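Local coordinates for protein fatty acyl CoA synthetase FADD13 (FATTY-ACYL-CoA SYNTHETASE) (Mycobacterium tuberculosis, PDB 3R44) that belongs to the ANL superfamily as a fatty-acyl-CoA synthetase, pairing a large AMP-binding-enzyme region with a smaller C-terminal domain, at residues D347-V350 with V356-E359; G363-K368 with L406-R411; K117-G122 with P127-I132; R70-M75 with F109-S114; V36-D41 with V255-C260. All blocks are in the same frame, centred on the assembly; numbering follows the deposited sequence.

Overall arrangement
The five contacts form two adjoining pairs and one separate site. Interactions 1 and 2, with centres 9 Å apart, meet where strands 346-351 and 364-369 lie side by side in one antiparallel sheet; the backbone pairs A349 O to V366 N (2.8 Å) and D347 N to K368 O (2.9 Å) link them. Interactions 3 and 4, also 9 Å apart between centres, share the parallel sheet holding strands 70-74 and 118-121. These two pairs lie about 30 to 42 Å apart between centres. Interaction 5, on the mixed sheet, comes within about 10 Å of interaction 4 at the nearest atoms. None of the residues lining the pocket of the modelled histidine belongs to these contacts.

Interaction 1: D347-V350 with V356-E359; sequences DVAV and VIRE
V350 and R358 form an antiparallel hydrogen-bonded pair, joining strands 346-351 and 357-358 as a short beta hairpin. The pairing is closely matched in both directions: V350 N donates to R358 O, and R358 N donates to V350 O, each at 2.8 Å and almost straight, with angles at hydrogen of 174° and 173°. I357 adds a CA-H contact to V350 O, so that carbonyl is approached by more than one hydrogen. Beside this pair the packing is tight. The methyl of A349 lies 3.2 Å from R358 O, and A349 CB is 3.5 Å from I357 CG2, closer than carbon atoms usually come. The touching branch of I357 is CG2, which stands anti to the backbone N and beside the carbonyl carbon.

The register does not extend far. End to end, the two segments run 127° apart instead of fully antiparallel, and water takes over on both sides of the pair. Near D347, water 1 accepts from V348 N while lying 2.9 Å from E359 OE2, a carboxylate brought back toward the first strand by the bend in its chain. On the other side, R358 extends away from V350 along a straight chain from CG to NE, and its NH2 forms a salt bridge with D354 in the connecting turn. The CB of V356 sits over one face of this guanidinium, toward its rim. At the edge of the same group and in its plane, water 2 accepts from R358 NH1 at 2.8 Å and donates to V350 O at 2.9 Å.

Interaction 2: G363-K368 with L406-R411; sequences GEVVIK and LYIKDR
One methyl of V365 meets two side chains of strand 406-410, and the two meetings differ in angle. V365 CG2 reaches L406 CD1 at 4.0 Å with the side chains slanting past each other; the same CG2 reaches I408 CD1 at 3.9 Å, but there the side chains cross at about a right angle. Both gaps are ordinary van der Waals distances, so the contact is relaxed and entirely apolar. The choice of methyl follows from chi1 of V365 (180°): CG1 stands anti to the backbone N, while CG2 lies beside that N and on the side of the second strand.

L406 and I408 arrive differently. L406 leaves its backbone already directed toward V365, and its CD1 makes the touch. I408 starts off obliquely and has to turn in: chi2 of -78° folds CD1 back so that the end of the chain, and no other part, comes near the valine. The closest CA atoms, V365 and I408, are 8.3 Å apart, too far for strand pairing, and the 98 Å² buried between the segments is correspondingly small.

Y315 of strand 310-316 touches all three of these side chains, so they gather around one tyrosine. V365 also packs on V348 of strand 346-351. At the corner at G363, the start of strand 364-369 joins the hairpin 396-400/406-410 through backbone bonds of G363 to G398 and V365 to D396. V365 thus reaches past strand 396-400 to the next strand, which fits the CA separation and which carries a classic beta bulge at K409 and D410.

Interaction 3: K117-G122 with P127-I132; sequences KVVIYG and PVIDAI
The Y121 ring receives I129 on one of its faces: I129 CG1 lies 3.6 Å above the ring plane, displaced toward the rim. This is a CH-pi contact, with CG1 3.9 Å from the ring centroid and 23° off the ring normal. The displacement is toward the root of the ring, as CG1 is closest to Y121 CG at 3.6 Å. I129 CG2 covers the far part, approaching Y121 CE2 to 3.9 Å and lying nearly as close to Y121 CZ. The isoleucine therefore follows the ring with two branches, CG1 near its attachment and CG2 near its hydroxyl end.

The placing of the ring takes two torsions. Chi1 of 67° puts Y121 CG between the backbone N and the carbonyl carbon, and the turn of the ring about its own axis then presents the face to I129. These residues belong to a beta-alpha-beta unit, in which strand 118-121 leads through helix 126-134 to the parallel strand 144-147. I129 is the helix side chain that presses onto the first strand of that unit, and it meets two residues there, Y121 and V119.

The CG1 branch ends in CD1, which chi2 of -58° directs past the tyrosine to V119, two residues back on the same strand. There I129 CD1 meets V119 CG1 tip to tip at 3.8 Å, an ordinary van der Waals distance. Beyond the two segments, I129 also touches L74 of strand 70-74 and W145 of strand 144-147, and V119 packs on L111 of helix 104-114.

Interaction 4: R70-M75 with F109-S114; sequences RVALLM and FILSDS
Strand 70-74 and helix 104-114 come close at two places, R70 with S114 and A72 with L111, whose CA atoms lie 7.1 and 7.3 Å apart. The polar one is carried by the R70 side chain. R70 NE donates to S114 O at 2.8 Å with an angle at hydrogen of 166°, and the acceptor lies practically in the guanidinium plane. The approach is nearly along the C=O axis, at 174°, so the bond is straight at both of its ends. R70 NH2 adds a weak second bond to the same oxygen at 3.3 Å. Bends at chi2 and chi3 curl the chain so that the edge carrying NE and NH2 faces the carbonyl.

S114 itself is tied to the preceding turn: its OG donates to I110 O at 2.8 Å, and its backbone N reaches the same oxygen from the opposite face of the carbonyl plane. OG is further bonded to S116.

The apolar place is a single pair. A72 CB meets L111 CD2 at 3.4 Å, tighter than normal van der Waals contact, with the end of the leucine reaching from the helix to the methyl. L111 also rests on V119 of the adjacent strand 118-121.

For the guanidinium group, two firm bonds, NE to S114 O and NH1 to G68 O, and one weak one probably limit its rotation. A positive group at a carbonyl late in the helix probably experiences a favourable field there, and the arginine supplies a donor to a carbonyl oxygen of the buried S114.

Interaction 5: V36-D41 with V255-C260; sequences VEPSTD and VEERVC
A buried carboxylate laid flat against a methyl group is the striking feature here: V36 CG1 approaches E257 over one face of its acid group. The evidence is the near-equality of three distances, V36 CG1 being 3.8 Å from E257 CD, 3.9 Å from E257 OE1 and 4.0 Å from E257 OE2. The methyl thus meets the whole carboxylate instead of one oxygen. V36 CG1 is available for this because chi1 of 178° sets it anti to the backbone N. P38 gives a looser second touch, its CG standing 4.2 Å from E257 OE2 at the edge of the contact.

The oxygens are not left to the apolar partners. E257 OE2 forms a salt bridge with R43 and E257 OE1 another with R213, and the two arginines would be expected to favour the charged form of E257. A bend at chi2 of -56° turns the glutamate chain across V36. The contact itself is small, with 96 Å² buried and the nearest CA atoms, V36 and E257, 8.5 Å apart.

E257 is the first residue to leave helical angles after helix 247-256. R258, with positive phi, then serves as the C-prime residue of a Schellman motif, defined by the bonds V259 N to I254 O and R258 N to V255 O. That turn leads the chain into strand 261-264. In the mixed sheet, strand 33-37 lies between strands 42-45 and 238-241, so the residue that follows the helix is tied by salt bridges to two strands of the sheet, 42-45 through R43 and 213-216 through R213.

Interaction 1: D347-V350 with V356-E359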
# COMPACT_ATOMS: atom_id res chain seq x y z
N ASP A 347 -9.41 15.57 -0.93
CA ASP A 347 -10.62 15.74 -0.16
C ASP A 347 -11.14 14.35 0.21
O ASP A 347 -11.12 13.42 -0.60
CB ASP A 347 -11.72 16.50 -0.91
CG ASP A 347 -11.32 17.94 -1.32
OD1 ASP A 347 -10.38 18.50 -0.74
OD2 ASP A 347 -11.96 18.54 -2.22
N VAL A 348 -11.60 14.19 1.43
CA VAL A 348 -12.05 12.85 1.90
C VAL A 348 -13.37 13.05 2.55
O VAL A 348 -13.53 14.01 3.28
CB VAL A 348 -11.06 12.25 2.94
CG1 VAL A 348 -11.61 10.91 3.50
CG2 VAL A 348 -9.60 12.17 2.35
N ALA A 349 -14.37 12.21 2.27
CA ALA A 349 -15.68 12.40 2.85
C ALA A 349 -16.29 11.01 3.02
O ALA A 349 -15.61 10.00 2.75
CB ALA A 349 -16.60 13.32 1.93
N VAL A 350 -17.54 10.97 3.47
CA VAL A 350 -18.30 9.71 3.56
C VAL A 350 -19.61 9.79 2.79
O VAL A 350 -20.34 10.77 2.92
CB VAL A 350 -18.53 9.28 5.04
CG1 VAL A 350 -17.23 8.77 5.66
CG2 VAL A 350 -19.14 10.41 5.80
N VAL A 356 -25.92 10.71 -0.17
CA VAL A 356 -25.35 12.02 0.14
C VAL A 356 -23.88 11.89 0.60
O VAL A 356 -23.52 11.11 1.49
CB VAL A 356 -26.19 12.82 1.18
CG1 VAL A 356 -25.57 14.19 1.45
CG2 VAL A 356 -27.64 12.95 0.68
N ILE A 357 -23.01 12.68 -0.00
CA ILE A 357 -21.63 12.73 0.43
C ILE A 357 -21.47 13.84 1.48
O ILE A 357 -21.78 15.00 1.22
CB ILE A 357 -20.69 12.94 -0.77
CG1 ILE A 357 -20.85 11.77 -1.76
CG2 ILE A 357 -19.22 13.14 -0.35
CD1 ILE A 357 -19.94 11.86 -2.97
N ARG A 358 -20.93 13.48 2.64
CA ARG A 358 -20.74 14.43 3.74
C ARG A 358 -19.29 14.47 4.28
O ARG A 358 -18.64 13.43 4.39
CB ARG A 358 -21.67 14.07 4.92
CG ARG A 358 -23.12 13.81 4.60
CD ARG A 358 -23.95 13.46 5.84
NE ARG A 358 -25.35 13.54 5.48
CZ ARG A 358 -26.04 12.59 4.86
NH1 ARG A 358 -25.50 11.41 4.54
NH2 ARG A 358 -27.29 12.82 4.54
N GLU A 359 -18.79 15.65 4.69
CA GLU A 359 -17.45 15.65 5.27
C GLU A 359 -17.42 15.19 6.72
O GLU A 359 -16.35 14.97 7.25
CB GLU A 359 -16.70 17.01 5.09
CG GLU A 359 -16.37 17.28 3.57
CD GLU A 359 -15.00 17.97 3.32
OE1 GLU A 359 -14.62 18.84 4.15
OE2 GLU A 359 -14.33 17.64 2.29
O HOH W 1 -11.62 16.84 2.93
O HOH W 2 -22.79 10.55 4.52

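Interaction 2: G363-K368 with L406-R411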
# COMPACT_ATOMS: atom_id res chain seq x y z
N GLY A 363 -20.29 6.50 6.84
CA GLY A 363 -20.65 6.01 5.51
C GLY A 363 -19.48 5.43 4.76
O GLY A 363 -18.44 5.09 5.35
N GLU A 364 -19.63 5.29 3.46
CA GLU A 364 -18.55 4.74 2.65
C GLU A 364 -17.48 5.82 2.45
O GLU A 364 -17.83 6.92 2.05
CB GLU A 364 -19.09 4.24 1.30
CG GLU A 364 -17.99 3.63 0.46
CD GLU A 364 -18.46 3.32 -0.98
OE1 GLU A 364 -19.58 3.77 -1.37
OE2 GLU A 364 -17.69 2.63 -1.72
N VAL A 365 -16.20 5.51 2.70
CA VAL A 365 -15.15 6.48 2.51
C VAL A 365 -15.03 6.82 1.03
O VAL A 365 -14.98 5.91 0.14
CB VAL A 365 -13.84 6.02 3.09
CG1 VAL A 365 -12.75 7.13 2.84
CG2 VAL A 365 -13.98 5.72 4.66
N VAL A 366 -15.08 8.12 0.73
CA VAL A 366 -14.91 8.54 -0.68
C VAL A 366 -13.78 9.58 -0.76
O VAL A 366 -13.55 10.34 0.20
CB VAL A 366 -16.19 9.05 -1.33
CG1 VAL A 366 -17.19 7.92 -1.55
CG2 VAL A 366 -16.82 10.19 -0.56
N ILE A 367 -13.08 9.60 -1.89
CA ILE A 367 -11.92 10.49 -2.06
C ILE A 367 -12.08 11.29 -3.34
O ILE A 367 -12.45 10.69 -4.39
CB ILE A 367 -10.61 9.65 -2.12
CG1 ILE A 367 -10.45 8.77 -0.84
CG2 ILE A 367 -9.38 10.55 -2.38
CD1 ILE A 367 -9.22 7.77 -0.82
N LYS A 368 -11.75 12.57 -3.33
CA LYS A 368 -11.72 13.42 -4.57
C LYS A 368 -10.36 14.09 -4.58
O LYS A 368 -9.98 14.73 -3.62
CB LYS A 368 -12.84 14.46 -4.58
CG LYS A 368 -12.82 15.36 -5.82
CD LYS A 368 -14.09 16.24 -5.89
CE LYS A 368 -15.16 15.54 -6.69
NZ LYS A 368 -16.32 16.44 -6.98
N LEU A 406 -10.74 10.79 10.45
CA LEU A 406 -11.29 9.55 9.88
C LEU A 406 -10.99 8.33 10.77
O LEU A 406 -9.85 8.15 11.22
CB LEU A 406 -10.65 9.29 8.52
CG LEU A 406 -11.07 8.02 7.79
CD1 LEU A 406 -12.59 8.03 7.62
CD2 LEU A 406 -10.39 7.86 6.40
N TYR A 407 -12.01 7.50 10.98
CA TYR A 407 -11.89 6.23 11.71
C TYR A 407 -12.41 5.18 10.76
O TYR A 407 -13.57 5.20 10.38
CB TYR A 407 -12.70 6.20 13.01
CG TYR A 407 -12.13 7.08 14.10
CD1 TYR A 407 -11.33 6.54 15.09
CD2 TYR A 407 -12.35 8.45 14.12
CE1 TYR A 407 -10.77 7.32 16.09
CE2 TYR A 407 -11.78 9.26 15.13
CZ TYR A 407 -11.01 8.68 16.09
OH TYR A 407 -10.45 9.45 17.06
N ILE A 408 -11.55 4.28 10.32
CA ILE A 408 -12.00 3.20 9.48
C ILE A 408 -12.66 2.10 10.28
O ILE A 408 -12.11 1.56 11.27
CB ILE A 408 -10.85 2.64 8.61
CG1 ILE A 408 -10.24 3.72 7.72
CG2 ILE A 408 -11.31 1.42 7.76
CD1 ILE A 408 -10.99 4.07 6.53
N LYS A 409 -13.85 1.73 9.86
CA LYS A 409 -14.63 0.72 10.57
C LYS A 409 -14.53 -0.64 9.96
O LYS A 409 -14.54 -1.64 10.69
CB LYS A 409 -16.10 1.13 10.65
CG LYS A 409 -16.35 2.40 11.41
CD LYS A 409 -15.85 2.29 12.83
CE LYS A 409 -16.02 3.58 13.63
NZ LYS A 409 -17.49 3.96 13.76
N ASP A 410 -14.51 -0.70 8.63
CA ASP A 410 -14.41 -1.98 7.92
C ASP A 410 -13.85 -1.75 6.54
O ASP A 410 -13.95 -0.64 6.00
CB ASP A 410 -15.78 -2.62 7.76
CG ASP A 410 -15.89 -3.97 8.41
OD1 ASP A 410 -14.87 -4.70 8.62
OD2 ASP A 410 -17.04 -4.29 8.74
N ARG A 411 -13.22 -2.78 6.01
CA ARG A 411 -12.63 -2.72 4.70
C ARG A 411 -13.45 -3.56 3.76
O ARG A 411 -14.08 -4.54 4.18
CB ARG A 411 -11.23 -3.29 4.71
CG ARG A 411 -10.30 -2.72 5.76
CD ARG A 411 -10.02 -1.32 5.47
NE ARG A 411 -8.61 -0.96 5.57
CZ ARG A 411 -7.86 -0.57 4.53
NH1 ARG A 411 -8.37 -0.50 3.29
NH2 ARG A 411 -6.59 -0.24 4.74

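Interaction 3: K117-G122 with P127-I132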
# COMPACT_ATOMS: atom_id res chain seq x y z
N LYS A 117 5.10 -6.04 -22.35
CA LYS A 117 5.96 -6.38 -23.47
C LYS A 117 7.31 -6.94 -23.02
O LYS A 117 7.88 -7.79 -23.65
CB LYS A 117 6.16 -5.11 -24.29
CG LYS A 117 6.91 -5.23 -25.57
CD LYS A 117 6.71 -3.93 -26.40
CE LYS A 117 7.50 -3.98 -27.70
NZ LYS A 117 7.18 -5.19 -28.52
N VAL A 118 7.83 -6.41 -21.92
CA VAL A 118 9.14 -6.77 -21.42
C VAL A 118 8.96 -7.11 -19.97
O VAL A 118 8.20 -6.43 -19.29
CB VAL A 118 10.12 -5.57 -21.58
CG1 VAL A 118 11.42 -5.77 -20.79
CG2 VAL A 118 10.41 -5.34 -23.10
N VAL A 119 9.62 -8.16 -19.53
CA VAL A 119 9.59 -8.55 -18.12
C VAL A 119 11.01 -8.53 -17.59
O VAL A 119 11.88 -9.22 -18.13
CB VAL A 119 8.95 -9.93 -17.94
CG1 VAL A 119 9.02 -10.37 -16.47
CG2 VAL A 119 7.46 -9.84 -18.48
N ILE A 120 11.24 -7.71 -16.58
CA ILE A 120 12.56 -7.63 -15.94
C ILE A 120 12.46 -8.29 -14.56
O ILE A 120 11.65 -7.84 -13.73
CB ILE A 120 13.07 -6.20 -15.86
CG1 ILE A 120 13.16 -5.58 -17.27
CG2 ILE A 120 14.48 -6.21 -15.21
CD1 ILE A 120 13.49 -4.18 -17.26
N TYR A 121 13.24 -9.35 -14.33
CA TYR A 121 13.11 -10.11 -13.11
C TYR A 121 14.39 -10.36 -12.36
O TYR A 121 15.49 -10.55 -12.93
CB TYR A 121 12.40 -11.43 -13.35
CG TYR A 121 13.15 -12.41 -14.21
CD1 TYR A 121 13.93 -13.42 -13.65
CD2 TYR A 121 13.10 -12.32 -15.59
CE1 TYR A 121 14.61 -14.32 -14.45
CE2 TYR A 121 13.79 -13.19 -16.39
CZ TYR A 121 14.53 -14.19 -15.83
OH TYR A 121 15.17 -15.05 -16.70
N GLY A 122 14.22 -10.41 -11.05
CA GLY A 122 15.30 -10.63 -10.15
C GLY A 122 15.56 -12.09 -10.01
O GLY A 122 14.70 -12.93 -10.33
N PRO A 127 12.46 -18.75 -10.41
CA PRO A 127 11.57 -19.89 -10.46
C PRO A 127 10.15 -19.60 -10.95
O PRO A 127 9.57 -20.43 -11.66
CB PRO A 127 11.54 -20.38 -9.00
CG PRO A 127 12.73 -19.76 -8.36
CD PRO A 127 12.86 -18.46 -9.03
N VAL A 128 9.57 -18.46 -10.56
CA VAL A 128 8.26 -18.06 -11.09
C VAL A 128 8.30 -17.85 -12.61
O VAL A 128 7.42 -18.35 -13.32
CB VAL A 128 7.68 -16.78 -10.38
CG1 VAL A 128 6.75 -16.02 -11.27
CG2 VAL A 128 6.98 -17.18 -9.07
N ILE A 129 9.32 -17.14 -13.08
CA ILE A 129 9.42 -16.84 -14.50
C ILE A 129 9.63 -18.13 -15.28
O ILE A 129 9.02 -18.33 -16.34
CB ILE A 129 10.57 -15.82 -14.79
CG1 ILE A 129 10.24 -14.46 -14.22
CG2 ILE A 129 10.88 -15.81 -16.31
CD1 ILE A 129 8.88 -13.79 -14.73
N ASP A 130 10.47 -19.02 -14.76
CA ASP A 130 10.70 -20.31 -15.41
C ASP A 130 9.40 -21.10 -15.56
O ASP A 130 9.09 -21.59 -16.64
CB ASP A 130 11.71 -21.14 -14.62
CG ASP A 130 13.14 -20.61 -14.76
OD1 ASP A 130 13.39 -19.72 -15.61
OD2 ASP A 130 14.02 -21.07 -14.01
N ALA A 131 8.64 -21.16 -14.47
CA ALA A 131 7.36 -21.87 -14.47
C ALA A 131 6.45 -21.23 -15.54
O ALA A 131 5.79 -21.93 -16.32
CB ALA A 131 6.70 -21.81 -13.07
N ILE A 132 6.41 -19.90 -15.58
CA ILE A 132 5.59 -19.19 -16.58
C ILE A 132 6.04 -19.44 -18.04
O ILE A 132 5.22 -19.74 -18.90
CB ILE A 132 5.49 -17.66 -16.31
CG1 ILE A 132 4.81 -17.38 -14.97
CG2 ILE A 132 4.69 -17.00 -17.45
CD1 ILE A 132 4.81 -15.93 -14.55

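Interaction 4: R70-M75 with F109-S114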
# COMPACT_ATOMS: atom_id res chain seq x y z
N ARG A 70 4.15 -1.48 -21.78
CA ARG A 70 4.28 -1.89 -20.38
C ARG A 70 5.52 -2.72 -20.17
O ARG A 70 5.81 -3.64 -20.95
CB ARG A 70 3.05 -2.67 -19.87
CG ARG A 70 1.85 -1.81 -19.41
CD ARG A 70 1.10 -1.16 -20.55
NE ARG A 70 0.45 -2.16 -21.42
CZ ARG A 70 0.10 -2.00 -22.70
NH1 ARG A 70 0.44 -0.93 -23.42
NH2 ARG A 70 -0.54 -2.99 -23.29
N VAL A 71 6.26 -2.36 -19.11
CA VAL A 71 7.49 -3.07 -18.68
C VAL A 71 7.18 -3.59 -17.27
O VAL A 71 6.99 -2.78 -16.32
CB VAL A 71 8.70 -2.10 -18.54
CG1 VAL A 71 9.97 -2.93 -18.17
CG2 VAL A 71 8.87 -1.29 -19.86
N ALA A 72 7.08 -4.90 -17.13
CA ALA A 72 6.83 -5.48 -15.81
C ALA A 72 8.15 -5.57 -15.04
O ALA A 72 9.20 -5.90 -15.59
CB ALA A 72 6.18 -6.89 -15.93
N LEU A 73 8.05 -5.33 -13.74
CA LEU A 73 9.20 -5.33 -12.83
C LEU A 73 8.93 -6.32 -11.73
O LEU A 73 8.02 -6.11 -10.92
CB LEU A 73 9.48 -3.93 -12.27
CG LEU A 73 9.75 -2.82 -13.29
CD1 LEU A 73 9.82 -1.46 -12.54
CD2 LEU A 73 11.00 -3.11 -14.08
N LEU A 74 9.69 -7.41 -11.72
CA LEU A 74 9.54 -8.47 -10.70
C LEU A 74 10.88 -8.74 -10.03
O LEU A 74 11.64 -9.63 -10.44
CB LEU A 74 9.00 -9.74 -11.40
CG LEU A 74 8.57 -10.96 -10.59
CD1 LEU A 74 7.39 -10.58 -9.61
CD2 LEU A 74 8.21 -12.19 -11.46
N MET A 75 11.22 -7.90 -9.06
CA MET A 75 12.56 -7.89 -8.55
C MET A 75 12.64 -7.32 -7.14
O MET A 75 11.73 -6.65 -6.66
CB MET A 75 13.50 -7.09 -9.47
CG MET A 75 13.09 -5.64 -9.60
SD MET A 75 13.87 -4.82 -11.04
CE MET A 75 12.75 -5.32 -12.29
N PHE A 109 -1.30 -14.11 -14.83
CA PHE A 109 -2.47 -13.28 -15.05
C PHE A 109 -2.15 -11.82 -15.28
O PHE A 109 -2.66 -11.18 -16.22
CB PHE A 109 -3.46 -13.39 -13.90
CG PHE A 109 -4.63 -12.49 -14.06
CD1 PHE A 109 -5.67 -12.83 -14.90
CD2 PHE A 109 -4.66 -11.28 -13.41
CE1 PHE A 109 -6.74 -11.95 -15.07
CE2 PHE A 109 -5.70 -10.39 -13.57
CZ PHE A 109 -6.76 -10.73 -14.40
N ILE A 110 -1.33 -11.28 -14.39
CA ILE A 110 -0.95 -9.88 -14.43
C ILE A 110 -0.25 -9.51 -15.70
O ILE A 110 -0.57 -8.47 -16.30
CB ILE A 110 -0.05 -9.51 -13.20
CG1 ILE A 110 -0.92 -9.56 -11.96
CG2 ILE A 110 0.62 -8.16 -13.38
CD1 ILE A 110 -0.09 -9.35 -10.57
N LEU A 111 0.70 -10.37 -16.13
CA LEU A 111 1.41 -10.17 -17.39
C LEU A 111 0.49 -10.17 -18.58
O LEU A 111 0.67 -9.35 -19.46
CB LEU A 111 2.55 -11.17 -17.57
CG LEU A 111 3.69 -11.12 -16.54
CD1 LEU A 111 4.65 -12.25 -16.86
CD2 LEU A 111 4.45 -9.75 -16.59
N SER A 112 -0.49 -11.08 -18.61
CA SER A 112 -1.48 -11.10 -19.68
C SER A 112 -2.40 -9.95 -19.63
O SER A 112 -2.73 -9.38 -20.67
CB SER A 112 -2.38 -12.32 -19.60
OG SER A 112 -1.64 -13.47 -19.81
N ASP A 113 -2.92 -9.65 -18.45
CA ASP A 113 -3.86 -8.58 -18.33
C ASP A 113 -3.25 -7.21 -18.71
O ASP A 113 -3.92 -6.37 -19.35
CB ASP A 113 -4.42 -8.49 -16.91
CG ASP A 113 -5.57 -7.46 -16.79
OD1 ASP A 113 -6.74 -7.83 -17.07
OD2 ASP A 113 -5.34 -6.31 -16.38
N SER A 114 -2.03 -6.97 -18.26
CA SER A 114 -1.34 -5.73 -18.52
C SER A 114 -0.83 -5.63 -19.93
O SER A 114 -0.51 -4.52 -20.37
CB SER A 114 -0.17 -5.52 -17.57
OG SER A 114 0.80 -6.54 -17.71

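Interaction 5: V36-D41 with V255-C260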
# COMPACT_ATOMS: atom_id res chain seq x y z
N VAL A 36 21.32 5.04 -0.87
CA VAL A 36 22.38 4.46 -0.09
C VAL A 36 21.86 3.08 0.35
O VAL A 36 20.85 2.99 1.05
CB VAL A 36 22.73 5.31 1.15
CG1 VAL A 36 23.83 4.61 1.94
CG2 VAL A 36 23.15 6.72 0.77
N GLU A 37 22.55 2.01 -0.05
CA GLU A 37 22.15 0.62 0.28
C GLU A 37 23.41 -0.07 0.82
O GLU A 37 24.19 -0.63 0.02
CB GLU A 37 21.64 -0.10 -0.97
CG GLU A 37 20.84 -1.35 -0.70
CD GLU A 37 20.09 -1.79 -1.93
OE1 GLU A 37 18.89 -1.42 -2.08
OE2 GLU A 37 20.72 -2.49 -2.76
N PRO A 38 23.68 0.03 2.16
CA PRO A 38 24.96 -0.44 2.68
C PRO A 38 25.22 -1.92 2.44
O PRO A 38 26.36 -2.27 2.14
CB PRO A 38 24.85 -0.11 4.19
CG PRO A 38 23.96 1.08 4.19
CD PRO A 38 22.89 0.66 3.23
N SER A 39 24.17 -2.74 2.48
CA SER A 39 24.25 -4.19 2.25
C SER A 39 24.87 -4.56 0.89
O SER A 39 25.58 -5.54 0.79
CB SER A 39 22.89 -4.88 2.41
OG SER A 39 21.90 -4.38 1.51
N THR A 40 24.64 -3.75 -0.14
CA THR A 40 25.21 -4.01 -1.49
C THR A 40 26.27 -2.96 -1.88
O THR A 40 26.67 -2.86 -3.04
CB THR A 40 24.09 -3.97 -2.54
OG1 THR A 40 23.47 -2.68 -2.48
CG2 THR A 40 23.02 -5.03 -2.27
N ASP A 41 26.68 -2.16 -0.91
CA ASP A 41 27.65 -1.08 -1.07
C ASP A 41 27.34 -0.06 -2.15
O ASP A 41 28.25 0.38 -2.83
CB ASP A 41 29.06 -1.65 -1.26
CG ASP A 41 29.40 -2.71 -0.20
OD1 ASP A 41 29.58 -2.35 1.01
OD2 ASP A 41 29.46 -3.91 -0.57
N VAL A 255 21.32 4.41 12.80
CA VAL A 255 22.40 5.20 13.41
C VAL A 255 23.50 5.54 12.43
O VAL A 255 23.83 6.74 12.29
CB VAL A 255 22.95 4.53 14.67
CG1 VAL A 255 24.13 5.29 15.24
CG2 VAL A 255 21.83 4.42 15.74
N GLU A 256 24.08 4.53 11.78
CA GLU A 256 25.18 4.70 10.85
C GLU A 256 24.84 5.66 9.72
O GLU A 256 25.73 6.41 9.27
CB GLU A 256 25.67 3.38 10.23
CG GLU A 256 26.24 2.42 11.21
CD GLU A 256 27.47 2.95 11.94
OE1 GLU A 256 28.25 3.73 11.35
OE2 GLU A 256 27.65 2.58 13.11
N GLU A 257 23.60 5.69 9.26
CA GLU A 257 23.23 6.51 8.10
C GLU A 257 22.40 7.71 8.48
O GLU A 257 21.83 8.40 7.63
CB GLU A 257 22.50 5.66 7.06
CG GLU A 257 23.42 4.73 6.33
CD GLU A 257 24.61 5.41 5.62
OE1 GLU A 257 24.57 6.59 5.16
OE2 GLU A 257 25.63 4.73 5.49
N ARG A 258 22.40 7.98 9.78
CA ARG A 258 21.82 9.19 10.30
C ARG A 258 20.43 9.39 9.76
O ARG A 258 20.08 10.46 9.28
CB ARG A 258 22.71 10.39 9.93
CG ARG A 258 24.22 10.30 10.39
CD ARG A 258 25.05 11.57 9.95
NE ARG A 258 24.96 11.87 8.52
CZ ARG A 258 25.52 11.15 7.57
NH1 ARG A 258 26.28 10.10 7.89
NH2 ARG A 258 25.33 11.48 6.31
N VAL A 259 19.61 8.35 9.88
CA VAL A 259 18.27 8.33 9.36
C VAL A 259 17.34 9.25 10.17
O VAL A 259 17.35 9.25 11.42
CB VAL A 259 17.74 6.87 9.28
CG1 VAL A 259 16.22 6.81 8.90
CG2 VAL A 259 18.58 6.03 8.30
N CYS A 260 16.58 10.05 9.44
CA CYS A 260 15.57 10.96 9.98
C CYS A 260 14.17 10.43 10.03
O CYS A 260 13.41 10.79 10.97
CB CYS A 260 15.58 12.27 9.17
SG CYS A 260 17.18 12.97 8.91